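Local coordinates for protein pectate lyase (Bacillus, PDB 3VMV) that probably cleaves polygalacturonate, the pectate backbone of plant cell walls, as a secreted parallel beta-helix enzyme of polysaccharide lyase family 1, at residues V216-N220 against Y302-S308; A237-V241 against T296-P300. All coordinates share one frame; numbering follows the deposited sequence.

Contact 1: V216-N220 against Y302-S308; sequences VHMFN and YSYQVQS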
ATOM      1  N   VAL A 216      -4.300  -4.989 -11.195  1.00  9.91           N
ATOM      2  CA  VAL A 216      -4.590  -4.833  -9.777  1.00  6.74           C
ATOM      3  C   VAL A 216      -5.937  -5.479  -9.449  1.00 10.27           C
ATOM      4  O   VAL A 216      -6.878  -5.365 -10.235  1.00 10.55           O
ATOM      5  CB  VAL A 216      -4.639  -3.340  -9.437  1.00 11.76           C
ATOM      6  CG1 VAL A 216      -5.041  -3.120  -8.009  1.00 11.07           C
ATOM      7  CG2 VAL A 216      -3.292  -2.692  -9.745  1.00 11.66           C
ATOM      8  N   HIS A 217      -6.024  -6.171  -8.317  1.00  8.92           N
ATOM      9  CA  HIS A 217      -7.294  -6.694  -7.802  1.00  8.90           C
ATOM     10  C   HIS A 217      -7.591  -5.987  -6.491  1.00  9.31           C
ATOM     11  O   HIS A 217      -6.750  -6.003  -5.599  1.00  9.12           O
ATOM     12  CB  HIS A 217      -7.126  -8.190  -7.603  1.00  9.00           C
ATOM     13  CG  HIS A 217      -8.349  -8.939  -7.144  1.00  9.17           C
ATOM     14  ND1 HIS A 217      -8.221 -10.142  -6.485  1.00 11.31           N
ATOM     15  CD2 HIS A 217      -9.675  -8.705  -7.269  1.00 11.73           C
ATOM     16  CE1 HIS A 217      -9.431 -10.634  -6.245  1.00  9.70           C
ATOM     17  NE2 HIS A 217     -10.331  -9.778  -6.692  1.00 10.91           N
ATOM     18  N   MET A 218      -8.760  -5.364  -6.389  1.00  9.69           N
ATOM     19  CA  MET A 218      -9.223  -4.790  -5.132  1.00  8.53           C
ATOM     20  C   MET A 218     -10.512  -5.481  -4.728  1.00  7.24           C
ATOM     21  O   MET A 218     -11.519  -5.366  -5.458  1.00  9.09           O
ATOM     22  CB  MET A 218      -9.484  -3.304  -5.289  1.00 10.72           C
ATOM     23  CG  MET A 218      -8.291  -2.570  -5.871  1.00  8.89           C
ATOM     24  SD  MET A 218      -8.458  -0.766  -5.736  1.00 11.56           S
ATOM     25  CE  MET A 218      -8.095  -0.463  -4.010  1.00 10.49           C
ATOM     26  N   PHE A 219     -10.449  -6.228  -3.623  1.00  7.47           N
ATOM     27  CA  PHE A 219     -11.675  -6.857  -3.127  1.00  7.57           C
ATOM     28  C   PHE A 219     -11.902  -6.667  -1.648  1.00  8.41           C
ATOM     29  O   PHE A 219     -10.958  -6.633  -0.849  1.00  8.54           O
ATOM     30  CB  PHE A 219     -11.764  -8.358  -3.527  1.00  7.71           C
ATOM     31  CG  PHE A 219     -10.727  -9.273  -2.869  1.00  9.50           C
ATOM     32  CD1 PHE A 219     -11.072 -10.028  -1.746  1.00  9.37           C
ATOM     33  CD2 PHE A 219      -9.454  -9.416  -3.403  1.00  9.12           C
ATOM     34  CE1 PHE A 219     -10.186 -10.917  -1.154  1.00 10.40           C
ATOM     35  CE2 PHE A 219      -8.525 -10.294  -2.800  1.00  8.76           C
ATOM     36  CZ  PHE A 219      -8.893 -11.054  -1.676  1.00 10.14           C
ATOM     37  N   ASN A 220     -13.181  -6.537  -1.267  1.00  9.81           N
ATOM     38  CA  ASN A 220     -13.542  -6.544   0.149  1.00  8.48           C
ATOM     39  C   ASN A 220     -12.902  -5.408   0.921  1.00  8.73           C
ATOM     40  O   ASN A 220     -12.687  -5.560   2.119  1.00  8.91           O
ATOM     41  CB  ASN A 220     -13.205  -7.891   0.827  1.00  8.69           C
ATOM     42  CG  ASN A 220     -14.158  -9.026   0.409  1.00 10.87           C
ATOM     43  OD1 ASN A 220     -15.240  -8.822  -0.246  1.00 13.97           O
ATOM     44  ND2 ASN A 220     -13.775 -10.214   0.762  1.00  7.63           N
ATOM     45  N   TYR A 302      -5.102 -16.029  -9.610  1.00 12.39           N
ATOM     46  CA  TYR A 302      -4.845 -16.781  -8.402  1.00 11.16           C
ATOM     47  C   TYR A 302      -6.164 -17.174  -7.734  1.00 11.71           C
ATOM     48  O   TYR A 302      -7.200 -16.581  -8.017  1.00 12.15           O
ATOM     49  CB  TYR A 302      -3.953 -15.989  -7.407  1.00 13.28           C
ATOM     50  CG  TYR A 302      -4.424 -14.563  -7.111  1.00 11.34           C
ATOM     51  CD1 TYR A 302      -5.602 -14.325  -6.401  1.00 11.75           C
ATOM     52  CD2 TYR A 302      -3.705 -13.459  -7.571  1.00 11.23           C
ATOM     53  CE1 TYR A 302      -6.037 -13.031  -6.130  1.00 10.84           C
ATOM     54  CE2 TYR A 302      -4.153 -12.151  -7.290  1.00  9.88           C
ATOM     55  CZ  TYR A 302      -5.287 -11.956  -6.568  1.00 10.85           C
ATOM     56  OH  TYR A 302      -5.692 -10.658  -6.296  1.00 11.64           O
ATOM     57  N   SER A 303      -6.079 -18.170  -6.850  1.00 11.46           N
ATOM     58  CA  SER A 303      -7.209 -18.569  -6.015  1.00 11.49           C
ATOM     59  C   SER A 303      -7.366 -17.583  -4.875  1.00 12.47           C
ATOM     60  O   SER A 303      -6.374 -17.065  -4.370  1.00 14.03           O
ATOM     61  CB  SER A 303      -6.914 -19.957  -5.455  1.00 11.12           C
ATOM     62  OG  SER A 303      -6.733 -20.912  -6.499  1.00 11.47           O
ATOM     63  N   TYR A 304      -8.605 -17.381  -4.410  1.00 10.40           N
ATOM     64  CA  TYR A 304      -8.824 -16.506  -3.284  1.00 11.27           C
ATOM     65  C   TYR A 304     -10.226 -16.764  -2.721  1.00 14.83           C
ATOM     66  O   TYR A 304     -11.060 -17.422  -3.356  1.00 12.06           O
ATOM     67  CB  TYR A 304      -8.620 -15.015  -3.658  1.00 12.36           C
ATOM     68  CG  TYR A 304      -9.597 -14.494  -4.694  1.00  9.48           C
ATOM     69  CD1 TYR A 304     -10.724 -13.763  -4.326  1.00 12.26           C
ATOM     70  CD2 TYR A 304      -9.399 -14.757  -6.062  1.00 11.04           C
ATOM     71  CE1 TYR A 304     -11.640 -13.306  -5.263  1.00 11.08           C
ATOM     72  CE2 TYR A 304     -10.294 -14.283  -7.025  1.00 12.52           C
ATOM     73  CZ  TYR A 304     -11.436 -13.558  -6.623  1.00 10.01           C
ATOM     74  OH  TYR A 304     -12.295 -13.111  -7.594  1.00 13.64           O
ATOM     75  N   GLN A 305     -10.451 -16.266  -1.516  1.00 12.40           N
ATOM     76  CA  GLN A 305     -11.765 -16.299  -0.883  1.00 12.74           C
ATOM     77  C   GLN A 305     -12.268 -14.894  -0.793  1.00 12.78           C
ATOM     78  O   GLN A 305     -11.489 -13.994  -0.389  1.00 15.03           O
ATOM     79  CB  GLN A 305     -11.624 -16.897   0.514  1.00 14.46           C
ATOM     80  CG  GLN A 305     -11.294 -18.357   0.469  1.00 24.95           C
ATOM     81  CD  GLN A 305     -12.482 -19.185   0.048  1.00 34.07           C
ATOM     82  OE1 GLN A 305     -13.595 -18.999   0.551  1.00 39.30           O
ATOM     83  NE2 GLN A 305     -12.258 -20.110  -0.888  1.00 38.62           N
ATOM     84  N   VAL A 306     -13.533 -14.697  -1.140  1.00 10.88           N
ATOM     85  CA  VAL A 306     -14.093 -13.336  -1.168  1.00 11.02           C
ATOM     86  C   VAL A 306     -15.449 -13.311  -0.482  1.00 11.98           C
ATOM     87  O   VAL A 306     -16.320 -14.146  -0.740  1.00 13.75           O
ATOM     88  CB  VAL A 306     -14.110 -12.781  -2.612  1.00 12.24           C
ATOM     89  CG1 VAL A 306     -14.961 -13.647  -3.556  1.00 13.01           C
ATOM     90  CG2 VAL A 306     -14.617 -11.329  -2.626  1.00 10.54           C
ATOM     91  N   GLN A 307     -15.597 -12.390   0.465  1.00  9.85           N
ATOM     92  CA  GLN A 307     -16.877 -12.175   1.166  1.00 10.70           C
ATOM     93  C   GLN A 307     -17.812 -11.292   0.352  1.00 11.44           C
ATOM     94  O   GLN A 307     -17.409 -10.678  -0.621  1.00 11.82           O
ATOM     95  CB  GLN A 307     -16.606 -11.462   2.488  1.00 10.98           C
ATOM     96  CG  GLN A 307     -15.686 -12.205   3.440  1.00 12.54           C
ATOM     97  CD  GLN A 307     -15.504 -11.372   4.706  1.00 14.79           C
ATOM     98  OE1 GLN A 307     -14.842 -10.346   4.683  1.00 13.67           O
ATOM     99  NE2 GLN A 307     -16.221 -11.726   5.742  1.00 18.74           N
ATOM    100  N   SER A 308     -19.080 -11.203   0.758  1.00 10.56           N
ATOM    101  CA  SER A 308     -19.913 -10.170   0.163  1.00  9.71           C
ATOM    102  C   SER A 308     -19.389  -8.795   0.606  1.00 10.24           C
ATOM    103  O   SER A 308     -18.620  -8.688   1.573  1.00 11.65           O
ATOM    104  CB  SER A 308     -21.356 -10.332   0.631  1.00 13.83           C
ATOM    105  OG  SER A 308     -21.482  -9.989   2.012  1.00 15.12           O
TER
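His-217 and Tyr-302 are joined by a hydrogen bond, ND1 to OH at 2.6 Å, with the phenol oxygen at the edge of the imidazole and close to its plane. Either atom could be the donor. A histidine suits the place because both ring nitrogens find partners: NE2 bonds Glu-242, while the Tyr-302 hydroxyl also bonds Thr-195.

The second kind of interaction is aromatic. CG of His-217 is anti to the backbone N (chi1 -177°), which carries the imidazole out to the loop, and its edge meets the face of Tyr-304, CE1 standing 3.5 Å above the centre of that ring with the planes at 71°. Phe-219 completes the cluster: Tyr-304 CD1 lies 4.2 Å above its ring centre.

Farther along, apolar packing continues with Val-306, whose CG2 is 3.9 Å from Phe-219 CD1. Asn-220 sits against Val-306 and Gln-307, and the side-chain amide of Gln-307 bonds His-198 and Ser-315.

The loop 302-308 thus lies over strand 215-219, which is itself flanked by the parallel strands 192-197 and 238-242 of the beta-helix, and leads into helix 309-319, where Ser-308 is the N-cap and Ala-312 packs on Asn-220.

Contact 2: A237-V241 against T296-P300; sequences ARVFV and TNFTP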
ATOM      1  N   ALA A 237      -3.898   0.398 -17.303  1.00 12.47           N
ATOM      2  CA  ALA A 237      -4.118  -0.380 -16.077  1.00 11.29           C
ATOM      3  C   ALA A 237      -5.385  -1.213 -16.208  1.00 11.52           C
ATOM      4  O   ALA A 237      -6.288  -0.847 -16.921  1.00 12.44           O
ATOM      5  CB  ALA A 237      -4.270   0.537 -14.876  1.00 11.19           C
ATOM      6  N   ARG A 238      -5.420  -2.368 -15.539  1.00 11.54           N
ATOM      7  CA  ARG A 238      -6.663  -3.156 -15.451  1.00 11.66           C
ATOM      8  C   ARG A 238      -6.936  -3.440 -14.000  1.00 10.99           C
ATOM      9  O   ARG A 238      -6.084  -4.071 -13.335  1.00 11.74           O
ATOM     10  CB  ARG A 238      -6.509  -4.490 -16.182  1.00 12.64           C
ATOM     11  CG  ARG A 238      -6.298  -4.260 -17.684  1.00 13.41           C
ATOM     12  CD  ARG A 238      -6.301  -5.565 -18.463  1.00 13.61           C
ATOM     13  NE  ARG A 238      -5.271  -6.474 -17.968  1.00 13.22           N
ATOM     14  CZ  ARG A 238      -5.063  -7.663 -18.524  1.00 16.01           C
ATOM     15  NH1 ARG A 238      -4.150  -8.473 -18.061  1.00 17.55           N
ATOM     16  NH2 ARG A 238      -5.837  -8.054 -19.532  1.00 20.48           N
ATOM     17  N   VAL A 239      -8.073  -2.955 -13.488  1.00 10.03           N
ATOM     18  CA  VAL A 239      -8.368  -3.172 -12.064  1.00  9.93           C
ATOM     19  C   VAL A 239      -9.678  -3.922 -11.894  1.00 11.79           C
ATOM     20  O   VAL A 239     -10.714  -3.484 -12.425  1.00 12.36           O
ATOM     21  CB  VAL A 239      -8.338  -1.844 -11.238  1.00 12.29           C
ATOM     22  CG1 VAL A 239      -9.313  -0.849 -11.726  1.00 14.24           C
ATOM     23  CG2 VAL A 239      -8.594  -2.130  -9.751  1.00 11.84           C
ATOM     24  N   PHE A 240      -9.614  -5.098 -11.260  1.00 10.29           N
ATOM     25  CA  PHE A 240     -10.834  -5.843 -10.920  1.00 11.20           C
ATOM     26  C   PHE A 240     -11.325  -5.350  -9.568  1.00  9.82           C
ATOM     27  O   PHE A 240     -10.627  -5.550  -8.555  1.00  9.98           O
ATOM     28  CB  PHE A 240     -10.540  -7.356 -10.945  1.00 10.39           C
ATOM     29  CG  PHE A 240     -11.748  -8.232 -10.617  1.00 11.70           C
ATOM     30  CD1 PHE A 240     -13.015  -7.855 -11.029  1.00 12.22           C
ATOM     31  CD2 PHE A 240     -11.573  -9.460  -9.985  1.00 12.04           C
ATOM     32  CE1 PHE A 240     -14.111  -8.677 -10.782  1.00 14.20           C
ATOM     33  CE2 PHE A 240     -12.670 -10.276  -9.715  1.00 11.25           C
ATOM     34  CZ  PHE A 240     -13.932  -9.893 -10.113  1.00 12.58           C
ATOM     35  N   VAL A 241     -12.471  -4.673  -9.559  1.00 11.35           N
ATOM     36  CA  VAL A 241     -13.044  -4.035  -8.355  1.00 10.23           C
ATOM     37  C   VAL A 241     -14.199  -4.900  -7.944  1.00  9.29           C
ATOM     38  O   VAL A 241     -15.248  -4.858  -8.561  1.00  9.94           O
ATOM     39  CB  VAL A 241     -13.482  -2.631  -8.674  1.00 10.10           C
ATOM     40  CG1 VAL A 241     -13.992  -1.890  -7.432  1.00 10.34           C
ATOM     41  CG2 VAL A 241     -12.321  -1.875  -9.364  1.00 13.37           C
ATOM     42  N   THR A 296     -13.274  -3.945 -18.835  1.00 13.48           N
ATOM     43  CA  THR A 296     -12.400  -5.082 -19.086  1.00 14.04           C
ATOM     44  C   THR A 296     -12.996  -6.310 -18.399  1.00 15.25           C
ATOM     45  O   THR A 296     -13.756  -6.156 -17.422  1.00 15.57           O
ATOM     46  CB  THR A 296     -10.927  -4.839 -18.597  1.00 14.14           C
ATOM     47  OG1 THR A 296     -10.139  -6.016 -18.848  1.00 15.45           O
ATOM     48  CG2 THR A 296     -10.819  -4.506 -17.091  1.00 11.96           C
ATOM     49  N   ASN A 297     -12.639  -7.495 -18.913  1.00 14.24           N
ATOM     50  CA  ASN A 297     -12.985  -8.768 -18.279  1.00 14.53           C
ATOM     51  C   ASN A 297     -11.876  -9.271 -17.354  1.00 15.10           C
ATOM     52  O   ASN A 297     -11.982 -10.385 -16.811  1.00 16.27           O
ATOM     53  CB  ASN A 297     -13.219  -9.850 -19.332  1.00 18.96           C
ATOM     54  CG  ASN A 297     -14.350  -9.529 -20.263  1.00 25.49           C
ATOM     55  OD1 ASN A 297     -14.200  -9.589 -21.496  1.00 32.77           O
ATOM     56  ND2 ASN A 297     -15.494  -9.192 -19.693  1.00 23.72           N
ATOM     57  N   PHE A 298     -10.815  -8.475 -17.178  1.00 13.36           N
ATOM     58  CA  PHE A 298      -9.675  -8.869 -16.331  1.00 13.22           C
ATOM     59  C   PHE A 298     -10.100  -9.449 -14.972  1.00 11.73           C
ATOM     60  O   PHE A 298     -10.848  -8.815 -14.208  1.00 13.94           O
ATOM     61  CB  PHE A 298      -8.733  -7.691 -16.088  1.00 13.07           C
ATOM     62  CG  PHE A 298      -7.670  -7.997 -15.075  1.00 12.19           C
ATOM     63  CD1 PHE A 298      -6.638  -8.860 -15.359  1.00 13.20           C
ATOM     64  CD2 PHE A 298      -7.780  -7.472 -13.798  1.00 12.87           C
ATOM     65  CE1 PHE A 298      -5.671  -9.165 -14.381  1.00 13.21           C
ATOM     66  CE2 PHE A 298      -6.833  -7.768 -12.832  1.00 14.68           C
ATOM     67  CZ  PHE A 298      -5.778  -8.620 -13.118  1.00 14.80           C
ATOM     68  N   THR A 299      -9.609 -10.668 -14.706  1.00 13.67           N
ATOM     69  CA  THR A 299      -9.676 -11.354 -13.410  1.00 14.18           C
ATOM     70  C   THR A 299      -8.249 -11.849 -13.098  1.00 10.91           C
ATOM     71  O   THR A 299      -7.515 -12.265 -14.008  1.00 13.50           O
ATOM     72  CB  THR A 299     -10.627 -12.565 -13.620  1.00 29.99           C
ATOM     73  OG1 THR A 299     -11.934 -12.066 -13.974  1.00 35.51           O
ATOM     74  CG2 THR A 299     -10.757 -13.397 -12.412  1.00 32.89           C
ATOM     75  N   PRO A 300      -7.840 -11.827 -11.811  1.00 10.93           N
ATOM     76  CA  PRO A 300      -6.461 -12.168 -11.487  1.00 11.57           C
ATOM     77  C   PRO A 300      -6.238 -13.683 -11.523  1.00 13.65           C
ATOM     78  O   PRO A 300      -7.159 -14.496 -11.363  1.00 15.89           O
ATOM     79  CB  PRO A 300      -6.291 -11.629 -10.055  1.00 14.78           C
ATOM     80  CG  PRO A 300      -7.715 -11.755  -9.463  1.00 13.67           C
ATOM     81  CD  PRO A 300      -8.608 -11.407 -10.620  1.00 13.27           C
TER
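The ring of Phe-298 stands with its edge toward strand 238-242, between the side chains of Arg-238 and Phe-240. Its CG is anti to the backbone N (chi1 172°), and this sends the ring inward from the loop, so that Phe-240 N lies near the ring plane, 3.9 Å from Phe-298 CD2. A flat, apolar residue suits such a slot, because it fills the width between two strand side chains while presenting only its rim to the backbone.

On one flank, Arg-238 lays its guanidinium beside the ring. The two planes are 31° apart, and Phe-298 CD1 rests 3.5 Å above the guanidinium plane, toward its rim. The aliphatic part of the arginine joins in, Arg-238 CB coming within 3.9 Å of Phe-298 CG and Arg-238 CD within 3.9 Å of Thr-296 OG1. The polar end is held by a salt bridge from NE to Asp-215, on the adjacent strand.

On the other flank, Phe-240 CB packs 4.0 Å from Phe-298 CD2, and Phe-240 CD2 meets Pro-300 CD at 3.6 Å, the side chains of Phe-240 and Pro-300 crossing at about a right angle. With an alanine at Phe-298, the slot between Arg-238 and Phe-240 would probably be left unfilled and the guanidinium would lose the surface along which it lies.

An ST turn shapes the start of the loop segment: Phe-298 N donates to Thr-296 OG1 at 3.0 Å. No hydrogen bond joins the two segments. Attachment of this loop to strand 238-242 therefore rests on apolar packing and on the guanidinium lying along the phenylalanine ring, while the carbonyl of Phe-298 turns to Asn-278 on strand 276-280 and the arginine to Asp-215.

Contacts 1 and 2 fasten successive parts of one long loop, between strand 283-285 and helix 309-319, onto adjacent parallel strands, 215-219 and 238-242, of the beta-helix. Both are partly buried. In contact 1 buried strand residues lie beneath partly exposed loop residues; in contact 2 Phe-240, Phe-298 and Pro-300 are buried and Arg-238 lies at the edge. They merge at His-217, whose CD2 is 3.4 Å from Phe-240 CD2, the two rings nearly parallel, and whose ND1 is 3.4 Å from Pro-300 CG. Chemistry separates them. Contact 1 combines an aromatic cluster with a histidine-tyrosine hydrogen bond, whereas contact 2 relies on a phenylalanine wedged beside an arginine.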